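Local coordinates for exodeoxyribonuclease III (Archaeoglobus fulgidus, PDB 2VOA), which acts as an AP endonuclease that cleaves DNA at abasic sites, probably with the help of bound magnesium or manganese ions, at residues H54-G59 against E75-G80; I102-P107 against E125-Y130. The protein carries 1 engineered substitution. All blocks are in the same frame, centred on the assembly; numbering follows the deposited sequence.

Contact 1: residues H54-G59 against E75-G80; sequences HVVFSG and EDVSFG
S58 and F79 make the tightest meeting here: CB of the serine lies 3.4 Å from CD2 of the phenylalanine ring. The approach is oblique to the ring. OG of S58 comes along as well, 3.6 Å from F79 CD2, but its polar need is met elsewhere, by a hydrogen bond with the carbonyl oxygen of E88. With chi1 at -172°, this OG lies anti to the backbone N and passes the CB and CG end of F79. One residue back, the carbonyl oxygen F57 O sits 3.8 Å from F79 CE2, again obliquely, so the far part of the ring also meets main chain. Further along, a lighter contact joins the valines, with V56 CG1 4.2 Å from V77 CG2; both methyls stand anti to their own carbonyl carbons.

The two strands are edge strands of different sheets in the alpha/beta sandwich of the DNase I-like fold, facing each other between the layers. Their axes run nearly parallel, 16° apart, and come within 8.3 Å. That is too far for backbone pairing, so they meet mainly through side chains, F57 O being the main-chain exception, while each strand hydrogen-bonds to its own sheet: 54-59 to strand 63-70, and S78 to R93 of strand 91-96. I92 of that second neighbour touches both V56 and F79, which come from the two sides of the interface. F57 points the opposite way, and its ring stacks on F43. On the other strand the chain turns a corner at D76 before V77 enters the interface, and the carbonyl oxygen of F79 accepts a hydrogen bond from K86 NZ.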
# COMPACT_ATOMS: atom_id res chain seq x y z
N HIS A 54 -25.83 2.93 7.04
CA HIS A 54 -26.28 2.96 5.66
C HIS A 54 -25.26 3.76 4.88
O HIS A 54 -24.60 4.65 5.44
CB HIS A 54 -27.64 3.65 5.55
CG HIS A 54 -28.74 2.91 6.23
ND1 HIS A 54 -29.12 3.16 7.53
CD2 HIS A 54 -29.54 1.91 5.79
CE1 HIS A 54 -30.11 2.35 7.86
NE2 HIS A 54 -30.38 1.58 6.83
N VAL A 55 -25.14 3.46 3.59
CA VAL A 55 -24.29 4.27 2.73
C VAL A 55 -24.90 4.32 1.33
O VAL A 55 -25.29 3.28 0.76
CB VAL A 55 -22.80 3.79 2.76
CG1 VAL A 55 -22.62 2.39 2.14
CG2 VAL A 55 -21.87 4.82 2.11
N VAL A 56 -25.03 5.54 0.83
CA VAL A 56 -25.41 5.77 -0.58
C VAL A 56 -24.24 6.39 -1.35
O VAL A 56 -23.40 7.08 -0.77
CB VAL A 56 -26.73 6.58 -0.71
CG1 VAL A 56 -27.90 5.79 -0.10
CG2 VAL A 56 -26.64 7.92 -0.02
N PHE A 57 -24.15 6.11 -2.65
CA PHE A 57 -22.93 6.45 -3.38
C PHE A 57 -23.12 6.66 -4.85
O PHE A 57 -24.00 6.05 -5.48
CB PHE A 57 -21.85 5.39 -3.12
CG PHE A 57 -22.38 3.97 -3.17
CD1 PHE A 57 -22.45 3.28 -4.39
CD2 PHE A 57 -22.86 3.35 -2.01
CE1 PHE A 57 -22.95 1.97 -4.43
CE2 PHE A 57 -23.36 2.04 -2.05
CZ PHE A 57 -23.40 1.36 -3.27
N SER A 58 -22.29 7.54 -5.41
CA SER A 58 -22.35 7.86 -6.83
C SER A 58 -20.94 8.14 -7.29
O SER A 58 -20.33 9.11 -6.85
CB SER A 58 -23.22 9.10 -7.09
OG SER A 58 -23.43 9.28 -8.49
N GLY A 59 -20.42 7.30 -8.17
CA GLY A 59 -19.07 7.46 -8.66
C GLY A 59 -18.82 6.63 -9.89
O GLY A 59 -19.54 5.65 -10.16
N GLU A 75 -33.46 8.72 2.18
CA GLU A 75 -34.61 8.72 1.26
C GLU A 75 -34.42 9.74 0.16
O GLU A 75 -33.56 10.64 0.28
CB GLU A 75 -35.90 9.08 2.00
CG GLU A 75 -35.82 8.90 3.49
CD GLU A 75 -37.16 8.96 4.17
OE1 GLU A 75 -37.91 9.93 3.93
OE2 GLU A 75 -37.43 8.04 4.96
N ASP A 76 -35.21 9.61 -0.90
CA ASP A 76 -35.25 10.62 -1.96
C ASP A 76 -33.85 10.94 -2.49
O ASP A 76 -33.45 12.11 -2.60
CB ASP A 76 -35.94 11.90 -1.46
CG ASP A 76 -37.37 11.66 -0.99
OD1 ASP A 76 -38.08 10.80 -1.56
OD2 ASP A 76 -37.80 12.34 -0.03
N VAL A 77 -33.09 9.88 -2.79
CA VAL A 77 -31.69 10.03 -3.18
C VAL A 77 -31.62 10.48 -4.64
O VAL A 77 -32.31 9.91 -5.51
CB VAL A 77 -30.91 8.71 -3.00
CG1 VAL A 77 -29.46 8.87 -3.40
CG2 VAL A 77 -31.01 8.20 -1.56
N SER A 78 -30.81 11.51 -4.90
CA SER A 78 -30.57 11.95 -6.29
C SER A 78 -29.09 12.20 -6.53
O SER A 78 -28.33 12.42 -5.59
CB SER A 78 -31.42 13.18 -6.66
OG SER A 78 -31.06 14.31 -5.89
N PHE A 79 -28.69 12.16 -7.81
CA PHE A 79 -27.28 12.31 -8.20
C PHE A 79 -27.13 13.41 -9.25
O PHE A 79 -27.93 13.50 -10.21
CB PHE A 79 -26.73 11.01 -8.83
CG PHE A 79 -27.04 9.75 -8.04
CD1 PHE A 79 -27.80 8.72 -8.61
CD2 PHE A 79 -26.60 9.61 -6.73
CE1 PHE A 79 -28.10 7.57 -7.87
CE2 PHE A 79 -26.89 8.45 -5.99
CZ PHE A 79 -27.63 7.45 -6.56
N GLY A 80 -26.09 14.20 -9.09
CA GLY A 80 -25.69 15.19 -10.10
C GLY A 80 -26.51 16.48 -10.07
O GLY A 80 -27.52 16.60 -9.35

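Contact 2: residues I102-P107 against E125-Y130; sequences INTYVP and ERLYHY
H129 NE2 donates the shortest polar bond here, 2.8 Å to E125 OE1, but this lies away from the face of the helix on which L127 and Y130 meet T104 and I102. The elements are the first strand and the helix of a beta-alpha-beta unit, strand 99-105, helix 115-134 and strand 141-144, in which the helix packs on the sheet. Across the buried interface T104 CG2 approaches the forked end of L127, 4.2 Å from CD2 and 4.3 Å from CD1. L127 extends toward the strand with CG anti to its backbone N (chi1 -177°). The other branch of the threonine, OG1, is engaged by W143 NE1 on the neighbouring strand, which probably helps fix the threonine's rotation, with CG2 facing the helix. Next along, I102 CG2 reaches the edge of the Y130 ring, near its plane and 4.5 Å from CE2, while the phenol OH bonds to R93 NH1. Y105, predicted to belong to the active site, makes no contact with helix segment 125-130; it packs on N64 and V66 of strand 63-70 and on a sugar of the bound DNA. Back on the far side of the helix, E125 OE2 forms a salt bridge with K178. The histidine meets OE1 from well above the carboxylate plane, 62° out of it, and Y128 CD1 lies 3.6 Å above the centre of the H129 ring.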
# COMPACT_ATOMS: atom_id res chain seq x y z
N ILE A 102 -26.98 17.87 0.89
CA ILE A 102 -26.40 18.01 -0.47
C ILE A 102 -24.87 17.92 -0.34
O ILE A 102 -24.27 18.77 0.29
CB ILE A 102 -26.78 19.35 -1.16
CG1 ILE A 102 -28.28 19.66 -1.04
CG2 ILE A 102 -26.31 19.34 -2.62
CD1 ILE A 102 -28.62 20.72 0.03
N ASN A 103 -24.27 16.90 -0.95
CA ASN A 103 -22.83 16.64 -0.83
C ASN A 103 -22.17 16.86 -2.19
O ASN A 103 -22.46 16.15 -3.14
CB ASN A 103 -22.61 15.20 -0.38
CG ASN A 103 -21.14 14.78 -0.36
OD1 ASN A 103 -20.22 15.62 -0.35
ND2 ASN A 103 -20.91 13.44 -0.27
N THR A 104 -21.29 17.86 -2.27
CA THR A 104 -20.65 18.23 -3.53
C THR A 104 -19.13 18.06 -3.49
O THR A 104 -18.47 18.38 -2.46
CB THR A 104 -20.92 19.72 -3.94
OG1 THR A 104 -20.44 20.57 -2.90
CG2 THR A 104 -22.41 19.99 -4.15
N TYR A 105 -18.58 17.62 -4.62
CA TYR A 105 -17.16 17.66 -4.86
C TYR A 105 -16.96 18.59 -6.06
O TYR A 105 -17.12 18.18 -7.22
CB TYR A 105 -16.59 16.24 -5.11
CG TYR A 105 -15.14 16.27 -5.50
CD1 TYR A 105 -14.21 17.00 -4.74
CD2 TYR A 105 -14.69 15.60 -6.65
CE1 TYR A 105 -12.87 17.06 -5.10
CE2 TYR A 105 -13.35 15.65 -7.03
CZ TYR A 105 -12.45 16.40 -6.27
OH TYR A 105 -11.13 16.46 -6.64
N VAL A 106 -16.71 19.86 -5.76
CA VAL A 106 -16.63 20.90 -6.79
C VAL A 106 -15.38 20.71 -7.65
O VAL A 106 -14.33 20.37 -7.14
CB VAL A 106 -16.64 22.28 -6.09
CG1 VAL A 106 -16.37 23.42 -7.08
CG2 VAL A 106 -17.99 22.47 -5.33
N PRO A 107 -15.49 20.94 -9.00
CA PRO A 107 -14.24 20.84 -9.80
C PRO A 107 -13.09 21.71 -9.24
O PRO A 107 -13.28 22.88 -8.91
CB PRO A 107 -14.67 21.34 -11.20
CG PRO A 107 -16.16 20.94 -11.25
CD PRO A 107 -16.66 21.26 -9.82
N GLU A 125 -21.77 28.40 -10.89
CA GLU A 125 -22.96 29.14 -11.33
C GLU A 125 -24.17 28.19 -11.44
O GLU A 125 -25.29 28.52 -11.02
CB GLU A 125 -22.69 29.83 -12.67
CG GLU A 125 -23.92 30.47 -13.33
CD GLU A 125 -24.42 31.74 -12.63
OE1 GLU A 125 -25.43 32.33 -13.13
OE2 GLU A 125 -23.81 32.17 -11.62
N ARG A 126 -23.95 27.02 -12.01
CA ARG A 126 -25.02 26.02 -12.10
C ARG A 126 -25.49 25.61 -10.70
O ARG A 126 -26.69 25.51 -10.47
CB ARG A 126 -24.56 24.81 -12.91
CG ARG A 126 -24.37 25.12 -14.40
CD ARG A 126 -24.42 23.83 -15.20
NE ARG A 126 -23.25 22.98 -15.01
CZ ARG A 126 -23.27 21.65 -15.09
NH1 ARG A 126 -24.41 21.02 -15.33
NH2 ARG A 126 -22.17 20.95 -14.92
N LEU A 127 -24.54 25.45 -9.78
CA LEU A 127 -24.86 25.03 -8.41
C LEU A 127 -25.70 26.10 -7.73
O LEU A 127 -26.64 25.79 -7.00
CB LEU A 127 -23.58 24.76 -7.62
CG LEU A 127 -23.82 24.25 -6.20
CD1 LEU A 127 -24.64 22.97 -6.23
CD2 LEU A 127 -22.48 23.98 -5.52
N TYR A 128 -25.36 27.37 -7.97
CA TYR A 128 -26.19 28.48 -7.48
C TYR A 128 -27.67 28.33 -7.87
O TYR A 128 -28.56 28.34 -7.02
CB TYR A 128 -25.64 29.83 -8.00
CG TYR A 128 -26.53 31.01 -7.65
CD1 TYR A 128 -27.47 31.49 -8.57
CD2 TYR A 128 -26.46 31.62 -6.39
CE1 TYR A 128 -28.30 32.57 -8.25
CE2 TYR A 128 -27.29 32.70 -6.06
CZ TYR A 128 -28.21 33.16 -7.00
OH TYR A 128 -29.03 34.22 -6.71
N HIS A 129 -27.92 28.14 -9.17
CA HIS A 129 -29.29 28.05 -9.64
C HIS A 129 -29.98 26.79 -9.14
O HIS A 129 -31.17 26.82 -8.79
CB HIS A 129 -29.32 28.21 -11.16
CG HIS A 129 -28.94 29.59 -11.59
ND1 HIS A 129 -29.73 30.69 -11.32
CD2 HIS A 129 -27.83 30.06 -12.22
CE1 HIS A 129 -29.14 31.78 -11.79
NE2 HIS A 129 -27.99 31.43 -12.34
N TYR A 130 -29.21 25.71 -9.04
CA TYR A 130 -29.72 24.43 -8.54
C TYR A 130 -30.21 24.54 -7.09
O TYR A 130 -31.34 24.12 -6.76
CB TYR A 130 -28.67 23.33 -8.73
CG TYR A 130 -29.00 22.00 -8.08
CD1 TYR A 130 -29.86 21.08 -8.68
CD2 TYR A 130 -28.44 21.67 -6.84
CE1 TYR A 130 -30.15 19.84 -8.05
CE2 TYR A 130 -28.73 20.45 -6.22
CZ TYR A 130 -29.57 19.55 -6.83
OH TYR A 130 -29.85 18.35 -6.20

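How the contacts relate
The two contacts follow one another along the chain, contact 1 closing before contact 2 opens, and their centres are 15 Å apart. They share the second sheet: strand 77-79 forms its edge, strand 91-96 comes next and strand 99-105 after that. Contact 1 looks from that edge across to strand 54-60 of the other sheet, whereas contact 2 covers the outer side with helix 115-134. Together they span successive layers of the sandwich, sheet on sheet and then helix on sheet. They meet loosely where S78 OG lies 4.2 Å from Y130 OH. Contact 2 carries Y105 near the DNA, while contact 1 sits closer to the surface.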